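Local coordinates for protein sugar phosphate isomerase/epimerase (Parabacteroides distasonis, PDB 3L23) that binds a magnesium ion in a TIM barrel like that of xylose isomerase and probably acts as an isomerase, perhaps on sugar phosphates, at residues Ser77-Pro82 with Tyr212-Val217; Thr134-Ala139 with Asn172-Lys177; Gly163-Asn168 with Val240-Asp245. All coordinates share one frame; numbering follows the deposited sequence.

Interaction 1 (Ser77-Pro82 with Tyr212-Val217); sequences SSHVNP and YFEMDV. With MG (magnesium ion), chain B.
His79 and Glu214 meet inside a TIM barrel of the xylose isomerase type, their side-chain ends coming together from strands 74-79 and 211-216, which have two other strands between them in the sheet. The two backbones stay well apart, and a single side-chain pair spans the interior.

Along 212-217, Tyr212 lies against Ile126 of an intervening strand. Two residues on, Glu214 points inward with CG opposite its own backbone N (chi1 176°) and the chain extended beyond, so the carboxylate is carried far into the barrel. Its OE1 accepts a hydrogen bond from His79 NE2 at 2.8 Å, nearly straight at 168°. The oxygen uses its syn lone pair and lies close to the imidazole plane, although the ring and carboxylate planes are turned 57° apart. Glutamate suits this place because it is long enough to reach a ring on a distant strand, and it also touches the metal ligands His165 and His242. Histidine suits its end, a flat ring that donates from NE2 while lying against both of those rings. Replacing His79 by an alanine is likely to leave Glu214 OE1 without this donor and its carboxylate freer to turn beside those ligands.

Asp216, the last residue of the strand, uses both carboxylate oxygens. OD1 caps the following helix at Trp219 N, while OD2 binds the magnesium ion at 2.0 Å.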
loop_
_atom_site.group_PDB
_atom_site.type_symbol
_atom_site.label_atom_id
_atom_site.label_comp_id
_atom_site.label_asym_id
_atom_site.label_seq_id
_atom_site.Cartn_x
_atom_site.Cartn_y
_atom_site.Cartn_z
ATOM N N SER A 77 9.462 -1.250 -0.820
ATOM C CA SER A 77 8.211 -1.835 -0.423
ATOM C C SER A 77 7.557 -2.554 -1.586
ATOM O O SER A 77 7.945 -2.398 -2.746
ATOM C CB SER A 77 7.298 -0.722 0.117
ATOM O OG SER A 77 6.069 -1.204 0.591
ATOM N N SER A 78 6.587 -3.383 -1.260
ATOM C CA SER A 78 5.838 -4.137 -2.266
ATOM C C SER A 78 4.413 -4.433 -1.805
ATOM O O SER A 78 4.214 -4.834 -0.665
ATOM C CB SER A 78 6.562 -5.452 -2.594
ATOM O OG SER A 78 5.915 -6.236 -3.588
ATOM N N HIS A 79 3.463 -4.273 -2.739
ATOM C CA HIS A 79 2.055 -4.582 -2.577
ATOM C C HIS A 79 1.751 -5.935 -3.135
ATOM O O HIS A 79 1.952 -6.189 -4.302
ATOM C CB HIS A 79 1.161 -3.583 -3.306
ATOM C CG HIS A 79 0.851 -2.379 -2.507
ATOM N ND1 HIS A 79 -0.220 -1.558 -2.787
ATOM C CD2 HIS A 79 1.455 -1.861 -1.419
ATOM C CE1 HIS A 79 -0.254 -0.582 -1.901
ATOM N NE2 HIS A 79 0.752 -0.736 -1.064
ATOM N N VAL A 80 1.224 -6.814 -2.295
ATOM C CA VAL A 80 0.906 -8.142 -2.720
ATOM C C VAL A 80 -0.418 -8.578 -2.092
ATOM O O VAL A 80 -0.760 -8.146 -0.998
ATOM C CB VAL A 80 2.008 -9.149 -2.313
ATOM C CG1 VAL A 80 3.352 -8.781 -2.991
ATOM C CG2 VAL A 80 2.142 -9.213 -0.774
ATOM N N ASN A 81 -1.159 -9.425 -2.781
ATOM C CA ASN A 81 -2.408 -9.943 -2.239
ATOM C C ASN A 81 -2.439 -11.472 -2.285
ATOM O O ASN A 81 -2.126 -12.037 -3.341
ATOM C CB ASN A 81 -3.588 -9.447 -3.079
ATOM C CG ASN A 81 -3.933 -8.013 -2.834
ATOM O OD1 ASN A 81 -4.296 -7.582 -1.697
ATOM N ND2 ASN A 81 -3.804 -7.237 -3.902
ATOM N N PRO A 82 -2.804 -12.147 -1.178
ATOM C CA PRO A 82 -2.932 -13.608 -1.212
ATOM C C PRO A 82 -3.783 -14.182 -2.335
ATOM O O PRO A 82 -4.911 -13.721 -2.595
ATOM C CB PRO A 82 -3.571 -13.937 0.148
ATOM C CG PRO A 82 -3.070 -12.853 1.032
ATOM C CD PRO A 82 -3.007 -11.630 0.192
ATOM N N TYR A 212 1.443 -3.355 11.114
ATOM C CA TYR A 212 1.481 -1.895 11.007
ATOM C C TYR A 212 0.648 -1.528 9.797
ATOM O O TYR A 212 0.267 -2.380 8.972
ATOM C CB TYR A 212 2.922 -1.350 10.852
ATOM C CG TYR A 212 3.558 -1.814 9.565
ATOM C CD1 TYR A 212 4.198 -3.049 9.491
ATOM C CD2 TYR A 212 3.535 -1.022 8.415
ATOM C CE1 TYR A 212 4.746 -3.499 8.281
ATOM C CE2 TYR A 212 4.047 -1.465 7.218
ATOM C CZ TYR A 212 4.666 -2.700 7.155
ATOM O OH TYR A 212 5.162 -3.137 5.939
ATOM N N PHE A 213 0.396 -0.238 9.674
ATOM C CA PHE A 213 -0.463 0.293 8.652
ATOM C C PHE A 213 0.243 1.283 7.718
ATOM O O PHE A 213 1.068 2.118 8.155
ATOM C CB PHE A 213 -1.711 0.942 9.314
ATOM C CG PHE A 213 -2.599 -0.072 10.004
ATOM C CD1 PHE A 213 -2.333 -0.523 11.247
ATOM C CD2 PHE A 213 -3.660 -0.650 9.322
ATOM C CE1 PHE A 213 -3.098 -1.523 11.839
ATOM C CE2 PHE A 213 -4.445 -1.657 9.904
ATOM C CZ PHE A 213 -4.169 -2.086 11.146
ATOM N N GLU A 214 -0.055 1.147 6.423
ATOM C CA GLU A 214 0.358 2.125 5.421
ATOM C C GLU A 214 -0.920 2.869 5.119
ATOM O O GLU A 214 -1.744 2.354 4.366
ATOM C CB GLU A 214 0.901 1.451 4.156
ATOM C CG GLU A 214 1.275 2.399 3.023
ATOM C CD GLU A 214 1.775 1.689 1.828
ATOM O OE1 GLU A 214 1.033 0.866 1.271
ATOM O OE2 GLU A 214 2.927 1.924 1.425
HETATM N N MSE A 215 -1.069 4.084 5.652
HETATM C CA MSE A 215 -2.331 4.808 5.494
HETATM C C MSE A 215 -2.331 5.532 4.146
HETATM O O MSE A 215 -1.418 6.313 3.841
HETATM C CB MSE A 215 -2.554 5.816 6.618
HETATM C CG MSE A 215 -3.723 6.764 6.347
HETATM SE SE MSE A 215 -4.400 7.584 7.934
HETATM C CE MSE A 215 -5.574 6.206 8.472
ATOM N N ASP A 216 -3.342 5.264 3.335
ATOM C CA ASP A 216 -3.523 5.999 2.078
ATOM C C ASP A 216 -4.363 7.209 2.418
ATOM O O ASP A 216 -5.557 7.094 2.736
ATOM C CB ASP A 216 -4.158 5.127 1.021
ATOM C CG ASP A 216 -4.263 5.802 -0.328
ATOM O OD1 ASP A 216 -4.825 6.899 -0.378
ATOM O OD2 ASP A 216 -3.857 5.180 -1.331
ATOM N N VAL A 217 -3.734 8.374 2.324
ATOM C CA VAL A 217 -4.414 9.578 2.816
ATOM C C VAL A 217 -5.654 9.921 1.993
ATOM O O VAL A 217 -6.614 10.471 2.545
ATOM C CB VAL A 217 -3.444 10.795 2.952
ATOM C CG1 VAL A 217 -2.353 10.465 3.942
ATOM C CG2 VAL A 217 -2.839 11.235 1.602
HETATM MG MG MG B . -2.945 3.668 -2.240
HETATM O O HOH W 1 -4.836 3.168 -3.081
HETATM O O HOH W 2 -2.394 1.767 -3.536
#

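Interaction 2 (Thr134-Ala139 with Asn172-Lys177); sequences TTHDEA and NRVATK
Thr134, Thr135 and His136 form a shallow seat for Val174, where the start of helix 136-155 meets the short strand 173-174 at the outer side of the barrel, far from the metal.

Thr134 offers backbone, since its side chain is directed away: its C atom lies 3.8 Å from Val174 CG1. Its carbonyl is linked to the other segment by a water that donates to Thr134 O, a long bond of 3.3 Å, and to Ala175 O at 2.7 Å. Thr135 also turns its side chain away and is the N-cap of the helix. Its OG1 accepts from Glu138 N at 3.0 Å, which suits a threonine, whose short hydroxyl can reach back to an amide that has no helical partner.

His136 carries the heart of the contact. Val174 CG2 stands over the centre of the imidazole, 3.5 Å from the centroid and only 8° off the ring normal, a CH-pi contact. The methyl gets there by lying between the backbone N and carbonyl carbon of its own residue, while CG1 is left to meet the Thr134-Thr135 peptide. His136 CE1 also lies 3.4 Å from Val174 O. His136 NE2 is hydrogen-bonded to the carboxylate of Asp196, whose backbone pairs with Val174. Ring and strand are therefore both tied to strand 196-197.

Glu138 ties the start of the helix back to Thr134, its OE1 accepting from Thr134 N at 2.7 Å and from Thr134 OG1 at 2.9 Å, the hydroxyl coming from above the carboxylate plane. Ala139, small and buried, packs with Val174 and His136 against Leu201.

No direct hydrogen bond joins the two segments, so cohesion rests mainly on the CH-pi and van der Waals contact and the bridging water, with His136 NE2 satisfied by Asp196.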
loop_
_atom_site.group_PDB
_atom_site.type_symbol
_atom_site.label_atom_id
_atom_site.label_comp_id
_atom_site.label_asym_id
_atom_site.label_seq_id
_atom_site.Cartn_x
_atom_site.Cartn_y
_atom_site.Cartn_z
ATOM N N THR A 134 -18.034 -8.225 6.778
ATOM C CA THR A 134 -19.380 -7.670 6.989
ATOM C C THR A 134 -19.883 -7.720 8.433
ATOM O O THR A 134 -20.993 -7.224 8.731
ATOM C CB THR A 134 -20.396 -8.373 6.085
ATOM O OG1 THR A 134 -20.497 -9.747 6.443
ATOM C CG2 THR A 134 -19.967 -8.278 4.634
ATOM N N THR A 135 -19.119 -8.362 9.312
ATOM C CA THR A 135 -19.527 -8.581 10.695
ATOM C C THR A 135 -18.297 -8.387 11.597
ATOM O O THR A 135 -17.156 -8.446 11.133
ATOM C CB THR A 135 -20.092 -9.996 10.953
ATOM O OG1 THR A 135 -19.049 -10.986 10.762
ATOM C CG2 THR A 135 -21.314 -10.317 10.055
ATOM N N HIS A 136 -18.556 -8.201 12.896
ATOM C CA HIS A 136 -17.498 -8.082 13.889
ATOM C C HIS A 136 -16.684 -9.377 13.887
ATOM O O HIS A 136 -15.499 -9.343 13.917
ATOM C CB HIS A 136 -18.061 -7.800 15.311
ATOM C CG HIS A 136 -18.633 -6.419 15.489
ATOM N ND1 HIS A 136 -19.965 -6.117 15.270
ATOM C CD2 HIS A 136 -18.050 -5.257 15.888
ATOM C CE1 HIS A 136 -20.167 -4.827 15.506
ATOM N NE2 HIS A 136 -19.021 -4.283 15.886
ATOM N N ASP A 137 -17.348 -10.520 13.847
ATOM C CA ASP A 137 -16.637 -11.787 13.900
ATOM C C ASP A 137 -15.730 -12.002 12.689
ATOM O O ASP A 137 -14.626 -12.498 12.844
ATOM C CB ASP A 137 -17.610 -12.933 14.040
ATOM C CG ASP A 137 -18.260 -13.014 15.434
ATOM O OD1 ASP A 137 -17.934 -12.216 16.338
ATOM O OD2 ASP A 137 -19.121 -13.864 15.614
ATOM N N GLU A 138 -16.165 -11.603 11.490
ATOM C CA GLU A 138 -15.314 -11.695 10.318
ATOM C C GLU A 138 -14.098 -10.805 10.483
ATOM O O GLU A 138 -12.991 -11.187 10.108
ATOM C CB GLU A 138 -16.075 -11.322 9.005
ATOM C CG GLU A 138 -17.009 -12.417 8.586
ATOM C CD GLU A 138 -18.000 -12.044 7.505
ATOM O OE1 GLU A 138 -17.924 -10.938 6.956
ATOM O OE2 GLU A 138 -18.859 -12.920 7.208
ATOM N N ALA A 139 -14.289 -9.606 11.029
ATOM C CA ALA A 139 -13.158 -8.731 11.221
ATOM C C ALA A 139 -12.153 -9.325 12.195
ATOM O O ALA A 139 -10.930 -9.225 11.989
ATOM C CB ALA A 139 -13.617 -7.323 11.710
ATOM N N ASN A 172 -16.377 1.643 6.223
ATOM C CA ASN A 172 -17.729 1.140 6.394
ATOM C C ASN A 172 -17.887 0.598 7.830
ATOM O O ASN A 172 -16.945 0.110 8.424
ATOM C CB ASN A 172 -18.027 -0.017 5.447
ATOM C CG ASN A 172 -18.137 0.392 3.986
ATOM O OD1 ASN A 172 -18.422 1.532 3.647
ATOM N ND2 ASN A 172 -17.921 -0.574 3.116
ATOM N N ARG A 173 -19.097 0.651 8.363
ATOM C CA ARG A 173 -19.310 0.253 9.727
ATOM C C ARG A 173 -19.951 -1.124 9.738
ATOM O O ARG A 173 -20.756 -1.442 8.869
ATOM C CB ARG A 173 -20.197 1.277 10.466
ATOM C CG ARG A 173 -19.516 2.631 10.638
ATOM C CD ARG A 173 -20.447 3.722 11.215
ATOM N NE ARG A 173 -19.704 4.976 11.336
ATOM C CZ ARG A 173 -18.948 5.326 12.371
ATOM N NH1 ARG A 173 -18.840 4.548 13.437
ATOM N NH2 ARG A 173 -18.290 6.475 12.335
ATOM N N VAL A 174 -19.572 -1.946 10.694
ATOM C CA VAL A 174 -20.300 -3.180 10.917
ATOM C C VAL A 174 -21.265 -2.871 12.044
ATOM O O VAL A 174 -20.869 -2.459 13.150
ATOM C CB VAL A 174 -19.371 -4.379 11.203
ATOM C CG1 VAL A 174 -18.507 -4.602 10.022
ATOM C CG2 VAL A 174 -18.521 -4.170 12.424
ATOM N N ALA A 175 -22.553 -3.017 11.758
ATOM C CA ALA A 175 -23.600 -2.743 12.756
ATOM C C ALA A 175 -24.555 -3.900 12.788
ATOM O O ALA A 175 -24.904 -4.434 11.736
ATOM C CB ALA A 175 -24.356 -1.438 12.422
ATOM N N THR A 176 -24.987 -4.281 13.983
ATOM C CA THR A 176 -25.983 -5.333 14.135
ATOM C C THR A 176 -27.378 -4.804 13.761
ATOM O O THR A 176 -27.574 -3.594 13.558
ATOM C CB THR A 176 -26.012 -5.875 15.580
ATOM O OG1 THR A 176 -26.579 -4.885 16.454
ATOM C CG2 THR A 176 -24.600 -6.266 16.070
ATOM N N LYS A 177 -28.350 -5.709 13.689
ATOM C CA LYS A 177 -29.714 -5.321 13.348
ATOM C C LYS A 177 -30.321 -4.462 14.473
ATOM O O LYS A 177 -30.982 -3.440 14.197
ATOM C CB LYS A 177 -30.570 -6.565 13.071
HETATM O O HOH W 3 -23.065 -6.391 11.160
#

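Interaction 3 (Gly163-Asn168 with Val240-Asp245); sequences GYHNHN and VLHIKD. With MG (magnesium ion), chain B.
At His165 and His242 the parallel strands 162-165 and 238-243 come closest with CA atoms 8.5 Å apart, because strand 211-216 of the TIM barrel runs between them. Both side chains point into the barrel, where they bridge the intervening strand and hold the magnesium ion together.

The two imidazoles use different nitrogens. His165 swings CG opposite its backbone N (chi1 161°) and binds through the far nitrogen, NE2, at 2.2 Å from the magnesium ion. His242 binds through ND1, the nitrogen nearer its own backbone, at 2.3 Å, which leaves its NE2 for a hydrogen bond to Glu47. That second-shell carboxylate helps fix the rotation of the ring.

The rings form an offset edge-to-face pair, centroids 4.6 Å apart and planes at 60°. The His165 edge leads, its CD2 lying over the face of His242 at 3.4 Å from CE1. His165 NE2 and His242 ND1 approach to 3.2 Å without a hydrogen bond, since each is bound to the shared ion. Histidine suits both places, offering a neutral nitrogen ligand on a rigid ring. Asp216 and Glu275 add carboxylate oxygens, and two waters complete six ligands.

Further along 163-168, the face of the His167 ring is met by CE1 of His165. The turn there is held by Asn166, whose OD1 accepts from Asp216 N and whose ND2 donates to His167 O at 2.9 Å.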
loop_
_atom_site.group_PDB
_atom_site.type_symbol
_atom_site.label_atom_id
_atom_site.label_comp_id
_atom_site.label_asym_id
_atom_site.label_seq_id
_atom_site.Cartn_x
_atom_site.Cartn_y
_atom_site.Cartn_z
ATOM N N GLY A 163 2.304 -5.455 6.836
ATOM C CA GLY A 163 1.751 -4.124 6.645
ATOM C C GLY A 163 0.414 -4.186 5.945
ATOM O O GLY A 163 0.207 -5.036 5.073
ATOM N N TYR A 164 -0.466 -3.236 6.269
ATOM C CA TYR A 164 -1.808 -3.172 5.684
ATOM C C TYR A 164 -2.100 -1.792 5.096
ATOM O O TYR A 164 -1.992 -0.780 5.809
ATOM C CB TYR A 164 -2.895 -3.519 6.730
ATOM C CG TYR A 164 -4.270 -3.623 6.079
ATOM C CD1 TYR A 164 -4.644 -4.748 5.369
ATOM C CD2 TYR A 164 -5.138 -2.521 6.078
ATOM C CE1 TYR A 164 -5.878 -4.797 4.724
ATOM C CE2 TYR A 164 -6.353 -2.577 5.448
ATOM C CZ TYR A 164 -6.702 -3.719 4.770
ATOM O OH TYR A 164 -7.913 -3.808 4.137
ATOM N N HIS A 165 -2.509 -1.778 3.818
ATOM C CA HIS A 165 -2.902 -0.555 3.082
ATOM C C HIS A 165 -4.409 -0.545 2.871
ATOM O O HIS A 165 -5.026 -1.511 2.395
ATOM C CB HIS A 165 -2.127 -0.457 1.741
ATOM C CG HIS A 165 -2.741 0.456 0.712
ATOM N ND1 HIS A 165 -3.884 0.119 0.015
ATOM C CD2 HIS A 165 -2.345 1.658 0.213
ATOM C CE1 HIS A 165 -4.179 1.078 -0.849
ATOM N NE2 HIS A 165 -3.258 2.025 -0.750
ATOM N N ASN A 166 -5.028 0.600 3.173
ATOM C CA ASN A 166 -6.454 0.756 3.100
ATOM C C ASN A 166 -6.918 1.488 1.850
ATOM O O ASN A 166 -6.163 2.271 1.263
ATOM C CB ASN A 166 -6.957 1.596 4.266
ATOM C CG ASN A 166 -6.382 3.025 4.241
ATOM O OD1 ASN A 166 -5.184 3.257 4.540
ATOM N ND2 ASN A 166 -7.246 4.005 3.902
ATOM N N HIS A 167 -8.157 1.194 1.455
ATOM C CA HIS A 167 -8.939 2.097 0.601
ATOM C C HIS A 167 -10.022 2.724 1.494
ATOM O O HIS A 167 -9.712 3.119 2.620
ATOM C CB HIS A 167 -9.494 1.418 -0.646
ATOM C CG HIS A 167 -8.432 0.886 -1.569
ATOM N ND1 HIS A 167 -7.770 -0.295 -1.331
ATOM C CD2 HIS A 167 -7.943 1.356 -2.744
ATOM C CE1 HIS A 167 -6.908 -0.533 -2.307
ATOM N NE2 HIS A 167 -6.991 0.453 -3.185
ATOM N N ASN A 168 -11.257 2.845 1.039
ATOM C CA ASN A 168 -12.298 3.441 1.880
ATOM C C ASN A 168 -13.299 2.462 2.427
ATOM O O ASN A 168 -14.068 2.827 3.314
ATOM C CB ASN A 168 -13.018 4.607 1.149
ATOM C CG ASN A 168 -13.663 4.211 -0.159
ATOM O OD1 ASN A 168 -13.407 3.132 -0.730
ATOM N ND2 ASN A 168 -14.476 5.142 -0.695
ATOM N N VAL A 240 3.831 4.143 7.399
ATOM C CA VAL A 240 4.124 4.494 6.006
ATOM C C VAL A 240 2.902 5.202 5.460
ATOM O O VAL A 240 1.819 4.922 5.908
ATOM C CB VAL A 240 4.411 3.218 5.155
ATOM C CG1 VAL A 240 4.846 3.585 3.734
ATOM C CG2 VAL A 240 5.485 2.312 5.842
ATOM N N LEU A 241 3.055 6.144 4.514
ATOM C CA LEU A 241 1.891 6.736 3.866
ATOM C C LEU A 241 1.849 6.539 2.348
ATOM O O LEU A 241 2.868 6.417 1.698
ATOM C CB LEU A 241 1.815 8.269 4.080
ATOM C CG LEU A 241 1.762 8.828 5.507
ATOM C CD1 LEU A 241 1.656 10.334 5.485
ATOM C CD2 LEU A 241 0.561 8.195 6.225
ATOM N N HIS A 242 0.639 6.483 1.799
ATOM C CA HIS A 242 0.433 6.807 0.401
ATOM C C HIS A 242 -0.034 8.242 0.315
ATOM O O HIS A 242 -0.986 8.638 1.005
ATOM C CB HIS A 242 -0.607 5.906 -0.259
ATOM C CG HIS A 242 -0.035 4.638 -0.801
ATOM N ND1 HIS A 242 -0.762 3.808 -1.641
ATOM C CD2 HIS A 242 1.163 4.045 -0.608
ATOM C CE1 HIS A 242 0.011 2.783 -1.971
ATOM N NE2 HIS A 242 1.175 2.902 -1.359
ATOM N N ILE A 243 0.680 9.025 -0.500
ATOM C CA ILE A 243 0.353 10.419 -0.787
ATOM C C ILE A 243 -0.304 10.427 -2.163
ATOM O O ILE A 243 0.296 10.045 -3.182
ATOM C CB ILE A 243 1.625 11.318 -0.755
ATOM C CG1 ILE A 243 2.341 11.301 0.612
ATOM C CG2 ILE A 243 1.350 12.784 -1.158
ATOM C CD1 ILE A 243 1.527 11.747 1.817
ATOM N N LYS A 244 -1.582 10.814 -2.172
ATOM C CA LYS A 244 -2.459 10.654 -3.315
ATOM C C LYS A 244 -3.516 11.737 -3.280
ATOM O O LYS A 244 -3.902 12.158 -2.177
ATOM C CB LYS A 244 -3.156 9.293 -3.237
ATOM C CG LYS A 244 -3.934 8.939 -4.434
ATOM C CD LYS A 244 -4.617 7.583 -4.373
ATOM C CE LYS A 244 -5.378 7.343 -5.657
ATOM N NZ LYS A 244 -6.401 8.413 -6.004
ATOM N N ASP A 245 -4.001 12.150 -4.454
ATOM C CA ASP A 245 -5.088 13.133 -4.610
ATOM C C ASP A 245 -6.083 12.461 -5.578
ATOM O O ASP A 245 -5.924 11.275 -5.899
ATOM C CB ASP A 245 -4.510 14.466 -5.153
ATOM C CG ASP A 245 -5.363 15.690 -4.829
ATOM O OD1 ASP A 245 -6.618 15.601 -4.712
ATOM O OD2 ASP A 245 -4.768 16.806 -4.769
HETATM MG MG MG B . -2.945 3.668 -2.240
HETATM O O HOH W 1 -4.836 3.168 -3.081
HETATM O O HOH W 2 -2.394 1.767 -3.536
#

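Overall arrangement
From the N terminus, segment 77-82 comes first, and the loop it opens is closed when interaction 1 joins it to 212-217. Interaction 2 falls wholly within that loop, 134-139 closing back on 172-177. Segment 163-168 starts inside both loops, but its partner 240-245 follows them, so interaction 3 crosses each of the other two. Interactions 1 and 3 share the barrel interior and the magnesium ion, and strand 211-216 sits between the two strands of interaction 3, bonded to both through its backbone. Interaction 2, its centre about 22 Å from either of theirs, instead fastens the small two-stranded sheet of 173-174 and 196-197 to the start of helix 136-155 on the outer side.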